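Local coordinates for glutamate ABC superfamily ATP binding cassette transporter, binding protein (Enterococcus faecium DO, PDB 5EYF), which probably serves a glutamate ABC transporter as its extracellular solute-binding component, holding glutamate in the cleft between two alpha/beta lobes, at residues 5-10 and 209-214; 108-113 and 169-174; 139-144 and 193-198. One frame throughout, in Å; residues are numbered along the deposited sequence. Where two conformers were deposited one is given.

Contact 1: 5-10 and 209-214; sequences EDILER and ENFLKA
Phe211 has its ring carbon CG turned anti to its own backbone N (chi1 -179°), and the CG2 branch of Ile7 is likewise anti to N, which brings methyl and ring together where helix 7-14 packs on the first turns of helix 209-225 in a two-lobed solute-binding-protein fold. The meeting is a CH-pi contact: Ile7 CG2 stands 3.6 Å from the centroid of the Phe211 ring, over its face and only 11° off the normal. Leu8 takes a different side of the same ring, its CD2 lying at the edge near the ring plane. Its other methyl, CD1, rests 3.5 Å from Asn210 O and also reaches the CB of Ala214. Ile53 of helix 41-54 touches Leu8, Phe211 and Ala214 and continues this apolar packing.

The polar flank is organised by Asp6, the N-cap of helix 7-14, whose OD1 accepts from Glu9 N at 2.9 Å through its anti lone pair. Waters bridge to the other helix: two donate to Asp6 OD2, one accepting from Asn210 N and the other from Phe211 N. One carboxylate thus faces the starts of two helices, where its charge is probably favourable. In the bridge to Phe211 the water oxygen lies 2.8 Å from Asp6 OD2 and 2.9 Å from Phe211 N.

Contact 2: 108-113 and 169-174; sequences ALLVKK and DAMTTD. With GLU (glutamic acid), chain E.
A side chain takes over a rung of the strand pairing here: the hydroxyl of Thr172 donates to the carbonyl of Ala108, with OG1 2.8 Å from Ala108 O. OG1 lies anti to the backbone N of Thr172 (chi1 -168°), beside its own carbonyl carbon, which carries it across to Ala108 O at a C=O...O angle of 147°, tilted out of the carbonyl plane. Gln107 NE2 supplies a second hydrogen bond to the same hydroxyl. This exchange of a backbone donor for a hydroxyl coincides with a corner in the chain at Thr173, beside which Ala108 O and Thr173 O, two acceptors, lie 3.4 Å apart; Ala108 N still reaches Thr173 O at 3.0 Å.

Farther along, strands 103-112 and 170-172 form an ordinary antiparallel ladder in the mixed sheet of one lobe. Leu110 and Met171, a selenomethionine, are a hydrogen-bonded pair, with both nearly straight N-H...O bonds lying in the carbonyl planes. Their side chains share a sheet face with Ala108 and Thr173, covered by helices 156-164 and 175-182. On the reverse face Leu109 CD2 lies 3.9 Å from Thr172 CB. Farther from the corner, Val111 CG1 packs 3.7 Å from Ala170 CB. Beyond the last direct bond a water extends the pairing, accepting from Lys112 N and donating to Asp169 O.

Past the corner, Asp174 OD2 accepts from the amino N of the bound glutamate at 2.6 Å, and it is also hydrogen-bonded to Tyr200 OH. Such a short bond to a carboxylate is consistent with a charged ammonium group on the ligand, so the end of this strand pair delivers an acidic partner for the amino group common to amino-acid substrates.

Contact 3: 139-144 and 193-198; sequences ANIRQH and GTFTNE. With MG (magnesium ion), chain D.
Helix 136-144 passes the irregular chain 193-198 with 7.7 Å between the CA atoms of His144 and Phe195 and 7.9 Å between those of Asn140 and Thr196, one layer of side chains filling the gap. Phe195 has CG between its backbone N and carbonyl carbon (chi1 54°), and its ring presents an edge to the face of His144 in an offset edge-to-face pair, the centroids 5.5 Å apart and the planes at 60°. The far end of the ring, CZ, meets Ile141 CD1 at 3.8 Å. His144 is fixed by its own helix, ND1 donating to Asn140 O at 3.1 Å, so that Phe195 O comes to lie over its ring rather than at an N-H.

Nearby, the CG2 methyl of Thr196 touches both His144 CE1 and Asn140 ND2. That amide nitrogen is hydrogen-bonded to Gln107 OE1, and Glu198 OE2 lies 3.1 Å from it. Thr196 OG1 donates to Glu198 OE2 at 2.7 Å, positioning a carboxylate whose other oxygen bonds Thr87 of the glutamate site.

Next to Glu198, Asn197 OD1 binds magnesium at 2.1 Å, with four waters and Asn197 OD1 of the second subunit completing six oxygen ligands. The short run 196-198 therefore joins the wall of the glutamate pocket, where Glu198 touches the ligand, to a metal shared by two subunits.

Overall arrangement
The three contacts divide between the two lobes of the fold. Contact 1 lies far out on one lobe, joining the N-terminal helix to helix 209-225; its centre is 39 Å from that of contact 2 and 34 Å from that of contact 3, on the opposite side of the chain's centre. Contacts 2 and 3, with centres 12 Å apart, belong to the other lobe and touch, Thr172 packing against both Ile141 and Phe195. Their segments alternate along the chain, nested within the long loop closed by contact 1. Asp174 of contact 2 and Glu198 of contact 3 converge at the glutamate pocket, so these two contacts contribute to the ligand site while contact 1 is remote packing.

Contact 1: 5-10 and 209-214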
loop_
_atom_site.group_PDB
_atom_site.type_symbol
_atom_site.label_atom_id
_atom_site.label_comp_id
_atom_site.label_asym_id
_atom_site.label_seq_id
_atom_site.Cartn_x
_atom_site.Cartn_y
_atom_site.Cartn_z
ATOM N N GLU B 5 10.652 3.786 -31.222
ATOM C CA GLU B 5 11.856 4.587 -31.040
ATOM C C GLU B 5 12.185 4.691 -29.557
ATOM O O GLU B 5 11.307 4.961 -28.732
ATOM C CB GLU B 5 11.679 5.980 -31.643
ATOM C CG GLU B 5 12.929 6.858 -31.543
ATOM C CD GLU B 5 12.738 8.247 -32.148
ATOM O OE1 GLU B 5 11.612 8.784 -32.072
ATOM O OE2 GLU B 5 13.717 8.802 -32.700
ATOM N N ASP B 6 13.452 4.461 -29.218
ATOM C CA ASP B 6 13.858 4.439 -27.820
ATOM C C ASP B 6 13.747 5.828 -27.193
ATOM O O ASP B 6 14.282 6.800 -27.720
ATOM C CB ASP B 6 15.289 3.916 -27.713
ATOM C CG ASP B 6 15.745 3.796 -26.292
ATOM O OD1 ASP B 6 16.261 4.789 -25.744
ATOM O OD2 ASP B 6 15.542 2.717 -25.692
ATOM N N ILE B 7 13.060 5.920 -26.047
ATOM C CA ILE B 7 12.741 7.236 -25.484
ATOM C C ILE B 7 13.999 7.953 -24.977
ATOM O O ILE B 7 14.165 9.160 -25.193
ATOM C CB ILE B 7 11.668 7.083 -24.389
ATOM C CG1 ILE B 7 10.314 6.788 -25.038
ATOM C CG2 ILE B 7 11.606 8.331 -23.499
ATOM C CD1 ILE B 7 9.329 6.071 -24.102
ATOM N N LEU B 8 14.926 7.234 -24.331
ATOM C CA LEU B 8 16.178 7.889 -23.928
ATOM C C LEU B 8 17.020 8.323 -25.126
ATOM O O LEU B 8 17.679 9.376 -25.087
ATOM C CB LEU B 8 17.009 6.968 -23.042
ATOM C CG LEU B 8 16.692 6.971 -21.563
ATOM C CD1 LEU B 8 17.761 6.142 -20.864
ATOM C CD2 LEU B 8 16.622 8.376 -20.989
ATOM N N GLU B 9 17.080 7.496 -26.173
ATOM C CA GLU B 9 17.830 7.900 -27.355
ATOM C C GLU B 9 17.234 9.172 -27.950
ATOM O O GLU B 9 17.965 10.127 -28.259
ATOM C CB GLU B 9 17.870 6.776 -28.390
ATOM C CG GLU B 9 18.806 5.635 -28.014
ATOM C CD GLU B 9 18.873 4.555 -29.064
ATOM O OE1 GLU B 9 18.231 4.701 -30.126
ATOM O OE2 GLU B 9 19.569 3.550 -28.809
ATOM N N ARG B 10 15.901 9.222 -28.056
ATOM C CA ARG B 10 15.251 10.398 -28.627
ATOM C C ARG B 10 15.557 11.631 -27.798
ATOM O O ARG B 10 15.775 12.710 -28.345
ATOM C CB ARG B 10 13.734 10.193 -28.725
ATOM C CG ARG B 10 13.042 11.347 -29.477
ATOM C CD ARG B 10 11.645 11.685 -28.937
ATOM N NE ARG B 10 10.703 10.583 -29.087
ATOM C CZ ARG B 10 9.922 10.124 -28.116
ATOM N NH1 ARG B 10 9.954 10.681 -26.913
ATOM N NH2 ARG B 10 9.105 9.107 -28.352
ATOM N N GLU B 209 12.968 -0.371 -21.916
ATOM C CA GLU B 209 13.574 -0.750 -20.643
ATOM C C GLU B 209 14.633 0.243 -20.182
ATOM O O GLU B 209 14.803 0.442 -18.972
ATOM C CB GLU B 209 14.162 -2.153 -20.754
ATOM C CG GLU B 209 13.109 -3.234 -20.946
ATOM C CD GLU B 209 12.752 -3.527 -22.376
ATOM O OE1 GLU B 209 13.219 -2.821 -23.295
ATOM O OE2 GLU B 209 11.994 -4.500 -22.587
ATOM N N ASN B 210 15.348 0.886 -21.107
ATOM C CA ASN B 210 16.351 1.854 -20.668
ATOM C C ASN B 210 15.690 3.069 -20.035
ATOM O O ASN B 210 16.180 3.583 -19.023
ATOM C CB ASN B 210 17.245 2.283 -21.828
ATOM C CG ASN B 210 18.125 1.150 -22.350
ATOM O OD1 ASN B 210 18.562 0.276 -21.598
ATOM N ND2 ASN B 210 18.366 1.156 -23.648
ATOM N N PHE B 211 14.565 3.532 -20.601
ATOM C CA PHE B 211 13.836 4.650 -19.998
ATOM C C PHE B 211 13.231 4.247 -18.654
ATOM O O PHE B 211 13.287 5.011 -17.680
ATOM C CB PHE B 211 12.768 5.144 -20.973
ATOM C CG PHE B 211 11.956 6.307 -20.483
ATOM C CD1 PHE B 211 12.559 7.486 -20.094
ATOM C CD2 PHE B 211 10.570 6.224 -20.430
ATOM C CE1 PHE B 211 11.803 8.560 -19.647
ATOM C CE2 PHE B 211 9.801 7.301 -19.994
ATOM C CZ PHE B 211 10.418 8.473 -19.595
ATOM N N LEU B 212 12.676 3.036 -18.578
ATOM C CA LEU B 212 12.139 2.539 -17.310
ATOM C C LEU B 212 13.212 2.544 -16.222
ATOM O O LEU B 212 12.972 3.007 -15.098
ATOM C CB LEU B 212 11.563 1.130 -17.499
ATOM C CG LEU B 212 11.094 0.434 -16.222
ATOM C CD1 LEU B 212 9.932 1.170 -15.544
ATOM C CD2 LEU B 212 10.677 -0.999 -16.556
ATOM N N LYS B 213 14.408 2.039 -16.544
ATOM C CA LYS B 213 15.505 2.050 -15.580
ATOM C C LYS B 213 15.860 3.471 -15.164
ATOM O O LYS B 213 16.137 3.726 -13.986
ATOM C CB LYS B 213 16.739 1.356 -16.164
ATOM C CG LYS B 213 16.715 -0.159 -16.095
ATOM C CD LYS B 213 17.993 -0.777 -16.671
ATOM C CE LYS B 213 17.705 -1.657 -17.880
ATOM N NZ LYS B 213 16.797 -2.782 -17.563
ATOM N N ALA B 214 15.860 4.406 -16.122
ATOM C CA ALA B 214 16.136 5.807 -15.810
ATOM C C ALA B 214 15.087 6.396 -14.866
ATOM O O ALA B 214 15.427 7.159 -13.955
ATOM C CB ALA B 214 16.206 6.627 -17.102
HETATM O O HOH W 1 18.661 3.823 -24.346
HETATM O O HOH W 2 13.936 3.423 -23.474
HETATM O O HOH W 3 15.561 0.480 -23.877
#

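Contact 2: 108-113 and 169-174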
loop_
_atom_site.group_PDB
_atom_site.type_symbol
_atom_site.label_atom_id
_atom_site.label_comp_id
_atom_site.label_asym_id
_atom_site.label_seq_id
_atom_site.Cartn_x
_atom_site.Cartn_y
_atom_site.Cartn_z
ATOM N N ALA B 108 -12.168 3.976 -1.709
ATOM C CA ALA B 108 -12.966 4.444 -0.580
ATOM C C ALA B 108 -14.317 4.933 -1.071
ATOM O O ALA B 108 -14.610 4.919 -2.269
ATOM C CB ALA B 108 -12.268 5.570 0.205
ATOM N N LEU B 109 -15.141 5.357 -0.115
ATOM C CA LEU B 109 -16.499 5.829 -0.362
ATOM C C LEU B 109 -16.656 7.266 0.090
ATOM O O LEU B 109 -16.214 7.630 1.177
ATOM C CB LEU B 109 -17.535 5.031 0.408
ATOM C CG LEU B 109 -17.674 3.547 0.109
ATOM C CD1 LEU B 109 -18.814 2.938 0.930
ATOM C CD2 LEU B 109 -17.880 3.286 -1.380
ATOM N N LEU B 110 -17.355 8.059 -0.718
ATOM C CA LEU B 110 -17.759 9.410 -0.357
ATOM C C LEU B 110 -19.283 9.453 -0.299
ATOM O O LEU B 110 -19.948 8.990 -1.232
ATOM C CB LEU B 110 -17.240 10.411 -1.404
ATOM C CG LEU B 110 -17.493 11.907 -1.181
ATOM C CD1 LEU B 110 -16.434 12.438 -0.250
ATOM C CD2 LEU B 110 -17.501 12.701 -2.500
ATOM N N VAL B 111 -19.829 9.975 0.804
ATOM C CA VAL B 111 -21.270 10.085 1.009
ATOM C C VAL B 111 -21.578 11.470 1.562
ATOM O O VAL B 111 -20.698 12.172 2.062
ATOM C CB VAL B 111 -21.803 8.985 1.979
ATOM C CG1 VAL B 111 -21.537 7.588 1.422
ATOM C CG2 VAL B 111 -21.165 9.120 3.348
ATOM N N LYS B 112 -22.848 11.867 1.466
ATOM C CA LYS B 112 -23.304 13.042 2.192
ATOM C C LYS B 112 -23.235 12.772 3.695
ATOM O O LYS B 112 -23.663 11.717 4.169
ATOM C CB LYS B 112 -24.737 13.386 1.785
ATOM C CG LYS B 112 -25.305 14.645 2.416
ATOM C CD LYS B 112 -26.747 14.845 1.965
ATOM C CE LYS B 112 -27.512 15.752 2.912
ATOM N NZ LYS B 112 -27.456 17.164 2.465
ATOM N N LYS B 113 -22.722 13.739 4.453
ATOM C CA LYS B 113 -22.753 13.621 5.912
ATOM C C LYS B 113 -24.143 13.264 6.418
ATOM O O LYS B 113 -25.152 13.832 5.985
ATOM C CB LYS B 113 -22.293 14.913 6.574
ATOM C CG LYS B 113 -20.823 15.104 6.485
ATOM C CD LYS B 113 -20.413 16.473 6.945
ATOM C CE LYS B 113 -18.921 16.643 6.719
ATOM N NZ LYS B 113 -18.377 17.764 7.517
ATOM N N ASP B 169 -26.149 6.882 -3.983
ATOM C CA ASP B 169 -26.049 6.969 -2.540
ATOM C C ASP B 169 -24.616 7.162 -2.068
ATOM O O ASP B 169 -24.407 7.638 -0.945
ATOM C CB ASP B 169 -26.616 5.696 -1.888
ATOM C CG ASP B 169 -28.063 5.415 -2.273
ATOM O OD1 ASP B 169 -28.971 6.108 -1.768
ATOM O OD2 ASP B 169 -28.304 4.490 -3.075
ATOM N N ALA B 170 -23.636 6.807 -2.901
ATOM C CA ALA B 170 -22.227 6.902 -2.546
ATOM C C ALA B 170 -21.424 7.015 -3.824
ATOM O O ALA B 170 -21.842 6.516 -4.869
ATOM C CB ALA B 170 -21.746 5.675 -1.736
HETATM N N MSE B 171 -20.306 7.733 -3.747
HETATM C CA MSE B 171 -19.367 7.795 -4.855
HETATM C C MSE B 171 -18.110 7.041 -4.452
HETATM O O MSE B 171 -17.699 7.115 -3.300
HETATM C CB MSE B 171 -19.048 9.247 -5.227
HETATM C CG MSE B 171 -17.915 9.385 -6.213
HETATM SE SE MSE B 171 -17.701 11.259 -6.646
HETATM C CE MSE B 171 -16.138 11.001 -7.841
ATOM N N THR B 172 -17.502 6.338 -5.401
ATOM C CA THR B 172 -16.282 5.595 -5.113
ATOM C C THR B 172 -15.188 5.869 -6.135
ATOM O O THR B 172 -15.451 6.012 -7.337
ATOM C CB THR B 172 -16.591 4.083 -5.014
ATOM O OG1 THR B 172 -15.450 3.423 -4.454
ATOM C CG2 THR B 172 -16.923 3.450 -6.356
ATOM N N THR B 173 -13.961 6.005 -5.619
ATOM C CA THR B 173 -12.717 6.009 -6.380
ATOM C C THR B 173 -11.640 6.059 -5.305
ATOM O O THR B 173 -11.930 5.732 -4.144
ATOM C CB THR B 173 -12.620 7.162 -7.410
ATOM O OG1 THR B 173 -11.359 7.091 -8.104
ATOM C CG2 THR B 173 -12.727 8.547 -6.767
ATOM N N ASP B 174 -10.411 6.402 -5.658
ATOM C CA ASP B 174 -9.338 6.306 -4.682
ATOM C C ASP B 174 -9.534 7.349 -3.590
ATOM O O ASP B 174 -9.960 8.476 -3.858
ATOM C CB ASP B 174 -7.981 6.527 -5.339
ATOM C CG ASP B 174 -7.613 5.467 -6.376
ATOM O OD1 ASP B 174 -8.261 4.392 -6.403
ATOM O OD2 ASP B 174 -6.663 5.738 -7.191
HETATM N N GLU E . -6.090 4.317 -9.285
HETATM C CA GLU E . -7.279 3.699 -9.893
HETATM C C GLU E . -6.937 3.116 -11.256
HETATM O O GLU E . -5.798 3.223 -11.730
HETATM C CB GLU E . -8.446 4.700 -10.012
HETATM C CG GLU E . -8.065 6.068 -10.579
HETATM C CD GLU E . -7.781 6.076 -12.078
HETATM O OE1 GLU E . -6.996 6.930 -12.502
HETATM O OE2 GLU E . -8.393 5.302 -12.849
HETATM O OXT GLU E . -7.796 2.498 -11.916
HETATM O O HOH W 4 -24.916 10.142 0.201
#

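Contact 3: 139-144 and 193-198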
loop_
_atom_site.group_PDB
_atom_site.type_symbol
_atom_site.label_atom_id
_atom_site.label_comp_id
_atom_site.label_asym_id
_atom_site.label_seq_id
_atom_site.Cartn_x
_atom_site.Cartn_y
_atom_site.Cartn_z
ATOM N N ALA B 139 -15.274 -2.028 -11.149
ATOM C CA ALA B 139 -15.010 -3.455 -11.011
ATOM C C ALA B 139 -14.731 -3.836 -9.559
ATOM O O ALA B 139 -15.219 -4.866 -9.090
ATOM C CB ALA B 139 -13.856 -3.872 -11.924
ATOM N N ASN B 140 -13.957 -3.025 -8.826
ATOM C CA ASN B 140 -13.695 -3.353 -7.426
ATOM C C ASN B 140 -14.969 -3.322 -6.589
ATOM O O ASN B 140 -15.103 -4.097 -5.627
ATOM C CB ASN B 140 -12.669 -2.396 -6.818
ATOM C CG ASN B 140 -11.240 -2.655 -7.309
ATOM O OD1 ASN B 140 -10.926 -3.741 -7.804
ATOM N ND2 ASN B 140 -10.371 -1.636 -7.173
ATOM N N ILE B 141 -15.896 -2.413 -6.897
ATOM C CA ILE B 141 -17.158 -2.420 -6.164
ATOM C C ILE B 141 -17.908 -3.709 -6.426
ATOM O O ILE B 141 -18.475 -4.313 -5.507
ATOM C CB ILE B 141 -18.039 -1.214 -6.523
ATOM C CG1 ILE B 141 -17.593 0.011 -5.765
ATOM C CG2 ILE B 141 -19.471 -1.510 -6.077
ATOM C CD1 ILE B 141 -17.885 -0.049 -4.293
ATOM N N ARG B 142 -17.956 -4.139 -7.686
ATOM C CA ARG B 142 -18.722 -5.337 -7.989
ATOM C C ARG B 142 -18.173 -6.541 -7.240
ATOM O O ARG B 142 -18.897 -7.509 -7.012
ATOM C CB ARG B 142 -18.747 -5.568 -9.504
ATOM C CG ARG B 142 -19.446 -4.423 -10.240
ATOM C CD ARG B 142 -19.667 -4.650 -11.737
ATOM N NE ARG B 142 -20.572 -3.637 -12.300
ATOM C CZ ARG B 142 -20.180 -2.601 -13.039
ATOM N NH1 ARG B 142 -18.894 -2.446 -13.324
ATOM N NH2 ARG B 142 -21.071 -1.724 -13.503
ATOM N N GLN B 143 -16.921 -6.486 -6.812
ATOM C CA GLN B 143 -16.358 -7.542 -5.991
ATOM C C GLN B 143 -16.634 -7.344 -4.504
ATOM O O GLN B 143 -17.104 -8.265 -3.823
ATOM C CB GLN B 143 -14.856 -7.627 -6.237
ATOM C CG GLN B 143 -14.140 -8.581 -5.302
ATOM C CD GLN B 143 -12.698 -8.763 -5.692
ATOM O OE1 GLN B 143 -12.348 -8.614 -6.853
ATOM N NE2 GLN B 143 -11.849 -9.071 -4.724
ATOM N N HIS B 144 -16.359 -6.146 -3.986
ATOM C CA HIS B 144 -16.467 -5.926 -2.549
ATOM C C HIS B 144 -17.887 -5.594 -2.111
ATOM O O HIS B 144 -18.183 -5.662 -0.917
ATOM C CB HIS B 144 -15.492 -4.819 -2.130
ATOM C CG HIS B 144 -14.059 -5.245 -2.184
ATOM N ND1 HIS B 144 -13.243 -4.993 -3.267
ATOM C CD2 HIS B 144 -13.309 -5.950 -1.304
ATOM C CE1 HIS B 144 -12.042 -5.497 -3.039
ATOM N NE2 HIS B 144 -12.060 -6.097 -1.861
ATOM N N GLY B 193 -12.914 4.188 5.746
ATOM C CA GLY B 193 -11.533 3.788 5.443
ATOM C C GLY B 193 -11.364 3.360 3.990
ATOM O O GLY B 193 -12.040 3.880 3.086
ATOM N N THR B 194 -10.464 2.393 3.752
ATOM C CA THR B 194 -10.238 1.902 2.393
ATOM C C THR B 194 -10.524 0.413 2.334
ATOM O O THR B 194 -10.336 -0.306 3.318
ATOM C CB THR B 194 -8.788 2.176 1.878
ATOM O OG1 THR B 194 -7.828 1.566 2.739
ATOM C CG2 THR B 194 -8.511 3.685 1.756
ATOM N N PHE B 195 -10.968 -0.065 1.173
ATOM C CA PHE B 195 -11.242 -1.490 1.037
ATOM C C PHE B 195 -10.450 -2.129 -0.099
ATOM O O PHE B 195 -10.658 -3.312 -0.403
ATOM C CB PHE B 195 -12.759 -1.765 0.891
ATOM C CG PHE B 195 -13.442 -1.008 -0.227
ATOM C CD1 PHE B 195 -13.548 -1.563 -1.499
ATOM C CD2 PHE B 195 -13.977 0.254 0.000
ATOM C CE1 PHE B 195 -14.193 -0.843 -2.543
ATOM C CE2 PHE B 195 -14.619 0.966 -1.017
ATOM C CZ PHE B 195 -14.719 0.428 -2.283
ATOM N N THR B 196 -9.529 -1.384 -0.712
ATOM C CA THR B 196 -8.517 -1.966 -1.576
ATOM C C THR B 196 -7.184 -1.297 -1.286
ATOM O O THR B 196 -7.119 -0.250 -0.627
ATOM C CB THR B 196 -8.804 -1.768 -3.060
ATOM O OG1 THR B 196 -8.612 -0.385 -3.389
ATOM C CG2 THR B 196 -10.229 -2.207 -3.435
ATOM N N ASN B 197 -6.111 -1.877 -1.822
ATOM C CA ASN B 197 -4.853 -1.148 -1.948
ATOM C C ASN B 197 -4.695 -0.706 -3.393
ATOM O O ASN B 197 -4.934 -1.493 -4.307
ATOM C CB ASN B 197 -3.682 -2.028 -1.522
ATOM C CG ASN B 197 -3.761 -2.378 -0.072
ATOM O OD1 ASN B 197 -4.187 -1.557 0.748
ATOM N ND2 ASN B 197 -3.388 -3.596 0.258
ATOM N N GLU B 198 -4.308 0.554 -3.601
ATOM C CA GLU B 198 -4.139 1.114 -4.947
ATOM C C GLU B 198 -2.761 1.745 -5.016
ATOM O O GLU B 198 -2.629 2.967 -4.908
ATOM C CB GLU B 198 -5.222 2.152 -5.268
ATOM C CG GLU B 198 -6.670 1.646 -5.153
ATOM C CD GLU B 198 -7.090 0.670 -6.230
ATOM O OE1 GLU B 198 -6.622 0.742 -7.371
ATOM O OE2 GLU B 198 -7.937 -0.199 -5.948
HETATM MG MG MG D . -3.621 0.128 1.852
HETATM O O HOH W 5 -5.460 0.954 1.308
HETATM O O HOH W 6 -2.772 0.960 0.190
HETATM O O HOH W 7 -4.432 -0.456 3.681
HETATM O O HOH W 8 -1.879 -0.915 2.405
#